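Local coordinates for sigma-c capsid protein (Avian reovirus, PDB 2VRS) that forms the trimeric fibre of the avian reovirus capsid, attaches the virion to host cells and induces apoptosis, at residues 84-89 with 100-105; 163-168 with 188-193. One frame throughout, in Å; residues are numbered along the deposited sequence.

In the fold
From the N terminus the chain runs through the long helix 3-38 of the triple coiled coil and the beta-spiral region before entering the C-terminal beta-barrel domain, where both contacts lie. Contact 1 closes first, a short loop between the neighbouring strands 81-92 and 98-108. Contact 2 opens on strand 159-167 and closes when strand 185-191 comes back past it after the intervening strand 170-180. The two loops therefore follow in series, neither enclosing the other, with centres about 18 Å apart. Strand 128-134 pairs with both 81-92 and 185-191, linking the hairpin of contact 1 to strand 185-191 of contact 2; F133 and V129 on it touch W87 and F190 respectively.

Contact 1. Residues 84-89 with 100-105; sequences QFRWMA and DMTVNA
F85 pairs with V103 and W87 with M101 in two antiparallel rungs, each closed by two N-H...O bonds (V103 N to F85 O, 2.8 Å), the strand axes 4.6 Å apart at closest and their directions 147° from each other. On the buried face V103 packs against two aromatics with different parts of its side chain. Its CB lies over the F85 ring, 4.1 Å from the centroid, a CH-pi contact, while CG2 meets the edge of the W87 indole and packs 3.8 Å from W87 CB. With chi1 at 53° the F85 ring swings in toward the neighbouring strand, its face to V103 CB. The indole NE1 of W87 is bonded to D134 O. The other face is mostly polar. R86, bent at chi2 and chi3, brings its guanidinium edge to D100 CB; the salt bridge from R86 NH2 to D100 OD2 is long at 4.0 Å. M88 CG rests against D100 OD1. The Q84 and N104 side chains run side by side in the same direction, Q84 CG 3.1 Å from N104 OD1, and one water accepts from Q84 NE2 and weakly from N104 ND2. N104 also touches Y177 of a neighbouring subunit. This is an antiparallel beta hairpin of the barrel domain, apolar on its buried face.

Contact 2. Residues 163-168 with 188-193; sequences VSFTRD and ITFPTG
V163, F165 and R167 reach across the interior of the beta-barrel domain to I188, F190 and the turn at T192-G193. The two strands are not neighbours in the sheet: 170-180 pairs with each of them, and their axes come no closer than 8.7 Å, so side chains bridge the gap. V163 has CG1 anti to its own backbone N, which lays that methyl over one face of the F190 ring, 3.9 Å from the centroid and 14° off the normal, a clear CH-pi contact. The other methyl, CG2, meets I188 CD1 at 4.0 Å. A chi1 near +60° in both F190 and F165 (62° and 50°) turns the two rings inward, where F165 CE2 comes to 4.0 Å from F190 CD2. The far rim of the F165 ring presses on main chain: P191 O lies at its edge, 3.4 Å from CZ, and T192 O is 3.2 Å from CE1. P191 O is buried with no polar partner in the model. F165 is also backbone-bonded to H172 and packs on Y174, the two residues of a zinc site. A198 and V124 pack against R167, whose chain is extended from CG to NE and carries the guanidinium past G193, with the glycine's carbonyl group over one face. T192 OG1 is hydrogen-bonded to S126 O, and R167 NH2 makes a weak bond to D195 O. The bond that crosses the contact runs from R167 NH1 to T192 O at 3.0 Å, the nitrogen standing well above the carbonyl plane.

Contact 1. Residues 84-89 with 100-105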
loop_
_atom_site.group_PDB
_atom_site.type_symbol
_atom_site.label_atom_id
_atom_site.label_comp_id
_atom_site.label_asym_id
_atom_site.label_seq_id
_atom_site.Cartn_x
_atom_site.Cartn_y
_atom_site.Cartn_z
ATOM N N GLN C 84 18.903 7.121 14.583
ATOM C CA GLN C 84 19.096 8.034 15.721
ATOM C C GLN C 84 20.171 9.040 15.282
ATOM O O GLN C 84 21.276 8.655 14.859
ATOM C CB GLN C 84 19.569 7.269 16.957
ATOM C CG GLN C 84 18.584 6.197 17.389
ATOM C CD GLN C 84 19.139 5.372 18.516
ATOM O OE1 GLN C 84 19.251 4.153 18.413
ATOM N NE2 GLN C 84 19.521 6.039 19.594
ATOM N N PHE C 85 19.804 10.315 15.284
ATOM C CA PHE C 85 20.746 11.386 14.955
ATOM C C PHE C 85 20.402 12.695 15.662
ATOM O O PHE C 85 19.363 12.815 16.322
ATOM C CB PHE C 85 20.821 11.551 13.434
ATOM C CG PHE C 85 19.468 11.735 12.764
ATOM C CD1 PHE C 85 18.911 13.009 12.644
ATOM C CD2 PHE C 85 18.777 10.640 12.234
ATOM C CE1 PHE C 85 17.662 13.179 12.006
ATOM C CE2 PHE C 85 17.524 10.800 11.587
ATOM C CZ PHE C 85 16.973 12.067 11.487
ATOM N N ARG C 86 21.271 13.689 15.511
ATOM C CA ARG C 86 21.023 15.018 16.041
ATOM C C ARG C 86 20.692 16.003 14.921
ATOM O O ARG C 86 21.283 15.954 13.833
ATOM C CB ARG C 86 22.245 15.474 16.864
ATOM C CG ARG C 86 22.527 14.535 18.055
ATOM C CD ARG C 86 21.592 14.839 19.208
ATOM N NE ARG C 86 22.195 15.735 20.200
ATOM C CZ ARG C 86 22.226 17.069 20.124
ATOM N NH1 ARG C 86 21.696 17.707 19.082
ATOM N NH2 ARG C 86 22.798 17.771 21.100
ATOM N N TRP C 87 19.757 16.900 15.195
ATOM C CA TRP C 87 19.301 17.831 14.140
ATOM C C TRP C 87 19.233 19.219 14.728
ATOM O O TRP C 87 18.549 19.434 15.746
ATOM C CB TRP C 87 17.892 17.422 13.671
ATOM C CG TRP C 87 17.541 17.839 12.300
ATOM C CD1 TRP C 87 18.060 18.891 11.594
ATOM C CD2 TRP C 87 16.561 17.219 11.452
ATOM N NE1 TRP C 87 17.461 18.966 10.340
ATOM C CE2 TRP C 87 16.556 17.934 10.228
ATOM C CE3 TRP C 87 15.702 16.099 11.601
ATOM C CZ2 TRP C 87 15.723 17.575 9.150
ATOM C CZ3 TRP C 87 14.859 15.743 10.518
ATOM C CH2 TRP C 87 14.889 16.467 9.311
ATOM N N MET C 88 19.957 20.168 14.129
ATOM C CA MET C 88 19.856 21.541 14.620
ATOM C C MET C 88 18.693 22.177 13.891
ATOM O O MET C 88 18.717 22.332 12.665
ATOM C CB MET C 88 21.157 22.332 14.396
ATOM C CG MET C 88 21.141 23.676 15.134
ATOM S SD MET C 88 22.373 24.805 14.437
ATOM C CE MET C 88 21.832 24.984 12.721
ATOM N N ALA C 89 17.640 22.491 14.629
ATOM C CA ALA C 89 16.501 23.122 14.027
ATOM C C ALA C 89 16.681 24.641 14.118
ATOM O O ALA C 89 17.166 25.162 15.125
ATOM C CB ALA C 89 15.248 22.738 14.788
ATOM N N ASP C 100 19.100 22.222 19.399
ATOM C CA ASP C 100 19.590 20.900 19.066
ATOM C C ASP C 100 18.593 19.835 19.464
ATOM O O ASP C 100 18.284 19.650 20.657
ATOM C CB ASP C 100 20.916 20.651 19.784
ATOM C CG ASP C 100 22.089 21.337 19.092
ATOM O OD1 ASP C 100 21.981 21.740 17.896
ATOM O OD2 ASP C 100 23.135 21.476 19.757
ATOM N N MET C 101 18.088 19.137 18.456
ATOM C CA MET C 101 17.120 18.060 18.672
ATOM C C MET C 101 17.758 16.691 18.588
ATOM O O MET C 101 18.495 16.373 17.650
ATOM C CB MET C 101 16.000 18.116 17.602
ATOM C CG MET C 101 15.269 19.458 17.517
ATOM S SD MET C 101 14.534 20.050 19.071
ATOM C CE MET C 101 13.168 18.858 19.206
ATOM N N THR C 102 17.448 15.844 19.568
ATOM C CA THR C 102 17.751 14.432 19.448
ATOM C C THR C 102 16.581 13.741 18.740
ATOM O O THR C 102 15.424 13.819 19.178
ATOM C CB THR C 102 17.958 13.843 20.855
ATOM O OG1 THR C 102 19.107 14.505 21.422
ATOM C CG2 THR C 102 18.166 12.338 20.828
ATOM N N VAL C 103 16.893 13.102 17.622
ATOM C CA VAL C 103 15.819 12.588 16.732
ATOM C C VAL C 103 15.903 11.079 16.635
ATOM O O VAL C 103 16.971 10.522 16.402
ATOM C CB VAL C 103 15.909 13.155 15.283
ATOM C CG1 VAL C 103 14.802 12.528 14.404
ATOM C CG2 VAL C 103 15.830 14.706 15.272
ATOM N N ASN C 104 14.759 10.410 16.810
ATOM C CA ASN C 104 14.611 9.030 16.399
ATOM C C ASN C 104 13.619 8.984 15.237
ATOM O O ASN C 104 12.523 9.480 15.380
ATOM C CB ASN C 104 14.021 8.197 17.524
ATOM C CG ASN C 104 15.046 7.837 18.576
ATOM O OD1 ASN C 104 15.733 6.829 18.464
ATOM N ND2 ASN C 104 15.128 8.631 19.598
ATOM N N ALA C 105 14.054 8.416 14.123
ATOM C CA ALA C 105 13.252 8.283 12.924
ATOM C C ALA C 105 12.971 6.801 12.711
ATOM O O ALA C 105 13.882 5.990 12.476
ATOM C CB ALA C 105 14.015 8.945 11.689
HETATM O O HOH W 1 18.409 8.464 20.421
#

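Contact 2. Residues 163-168 with 188-193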
loop_
_atom_site.group_PDB
_atom_site.type_symbol
_atom_site.label_atom_id
_atom_site.label_comp_id
_atom_site.label_asym_id
_atom_site.label_seq_id
_atom_site.Cartn_x
_atom_site.Cartn_y
_atom_site.Cartn_z
ATOM N N VAL C 163 3.507 19.281 19.073
ATOM C CA VAL C 163 4.623 19.923 19.732
ATOM C C VAL C 163 4.255 20.049 21.210
ATOM O O VAL C 163 3.074 20.250 21.553
ATOM C CB VAL C 163 4.890 21.310 19.102
ATOM C CG1 VAL C 163 5.887 22.106 19.892
ATOM C CG2 VAL C 163 5.405 21.121 17.667
ATOM N N SER C 164 5.268 19.925 22.064
ATOM C CA SER C 164 5.098 20.250 23.489
ATOM C C SER C 164 6.383 20.920 23.994
ATOM O O SER C 164 7.450 20.719 23.423
ATOM C CB SER C 164 4.770 18.976 24.291
ATOM O OG SER C 164 5.933 18.259 24.629
ATOM N N PHE C 165 6.270 21.765 25.016
ATOM C CA PHE C 165 7.486 22.360 25.598
ATOM C C PHE C 165 7.117 22.909 26.962
ATOM O O PHE C 165 5.918 23.081 27.289
ATOM C CB PHE C 165 8.005 23.490 24.696
ATOM C CG PHE C 165 6.946 24.498 24.298
ATOM C CD1 PHE C 165 6.621 25.581 25.135
ATOM C CD2 PHE C 165 6.248 24.349 23.101
ATOM C CE1 PHE C 165 5.617 26.499 24.781
ATOM C CE2 PHE C 165 5.262 25.261 22.735
ATOM C CZ PHE C 165 4.943 26.346 23.566
ATOM N N THR C 166 8.168 23.282 27.709
ATOM C CA THR C 166 7.987 23.941 28.997
ATOM C C THR C 166 8.246 25.450 28.817
ATOM O O THR C 166 9.236 25.849 28.176
ATOM C CB THR C 166 8.954 23.349 30.014
ATOM O OG1 THR C 166 8.675 21.954 30.149
ATOM C CG2 THR C 166 8.793 24.030 31.387
ATOM N N ARG C 167 7.341 26.257 29.373
ATOM C CA ARG C 167 7.451 27.716 29.432
ATOM C C ARG C 167 6.940 28.168 30.807
ATOM O O ARG C 167 5.797 27.864 31.180
ATOM C CB ARG C 167 6.607 28.376 28.347
ATOM C CG ARG C 167 6.647 29.908 28.353
ATOM C CD ARG C 167 5.682 30.490 27.341
ATOM N NE ARG C 167 5.665 31.952 27.411
ATOM C CZ ARG C 167 5.858 32.792 26.398
ATOM N NH1 ARG C 167 6.079 32.352 25.161
ATOM N NH2 ARG C 167 5.806 34.100 26.624
ATOM N N ASP C 168 7.802 28.859 31.546
ATOM C CA ASP C 168 7.522 29.264 32.937
ATOM C C ASP C 168 7.063 28.081 33.774
ATOM O O ASP C 168 5.961 28.087 34.338
ATOM C CB ASP C 168 6.465 30.378 32.980
ATOM C CG ASP C 168 6.865 31.603 32.167
ATOM O OD1 ASP C 168 8.077 31.924 32.085
ATOM O OD2 ASP C 168 5.949 32.254 31.614
ATOM N N ILE C 188 7.959 23.895 10.645
ATOM C CA ILE C 188 6.763 23.815 11.462
ATOM C C ILE C 188 6.433 25.175 12.092
ATOM O O ILE C 188 7.338 25.956 12.402
ATOM C CB ILE C 188 6.898 22.720 12.536
ATOM C CG1 ILE C 188 7.940 23.089 13.583
ATOM C CG2 ILE C 188 7.198 21.375 11.827
ATOM C CD1 ILE C 188 8.003 22.093 14.757
ATOM N N THR C 189 5.140 25.428 12.274
ATOM C CA THR C 189 4.639 26.671 12.870
ATOM C C THR C 189 3.810 26.300 14.106
ATOM O O THR C 189 2.915 25.442 14.031
ATOM C CB THR C 189 3.730 27.381 11.859
ATOM O OG1 THR C 189 4.505 27.738 10.699
ATOM C CG2 THR C 189 3.101 28.617 12.502
ATOM N N PHE C 190 4.098 26.930 15.241
ATOM C CA PHE C 190 3.375 26.608 16.465
ATOM C C PHE C 190 3.300 27.752 17.475
ATOM O O PHE C 190 4.159 28.648 17.468
ATOM C CB PHE C 190 3.931 25.305 17.090
ATOM C CG PHE C 190 5.386 25.372 17.507
ATOM C CD1 PHE C 190 6.404 24.979 16.641
ATOM C CD2 PHE C 190 5.738 25.770 18.817
ATOM C CE1 PHE C 190 7.746 25.020 17.050
ATOM C CE2 PHE C 190 7.077 25.830 19.209
ATOM C CZ PHE C 190 8.075 25.436 18.340
ATOM N N PRO C 191 2.244 27.750 18.318
ATOM C CA PRO C 191 2.105 28.741 19.371
ATOM C C PRO C 191 3.222 28.571 20.381
ATOM O O PRO C 191 3.646 27.431 20.661
ATOM C CB PRO C 191 0.764 28.362 20.048
ATOM C CG PRO C 191 0.059 27.509 19.071
ATOM C CD PRO C 191 1.122 26.772 18.337
ATOM N N THR C 192 3.678 29.692 20.935
ATOM C CA THR C 192 4.734 29.700 21.947
ATOM C C THR C 192 4.226 29.729 23.398
ATOM O O THR C 192 5.041 29.632 24.335
ATOM C CB THR C 192 5.624 30.930 21.779
ATOM O OG1 THR C 192 4.814 32.105 21.976
ATOM C CG2 THR C 192 6.307 30.942 20.398
ATOM N N GLY C 193 2.910 29.851 23.582
ATOM C CA GLY C 193 2.303 29.795 24.918
ATOM C C GLY C 193 2.265 31.136 25.645
ATOM O O GLY C 193 2.024 31.173 26.853
#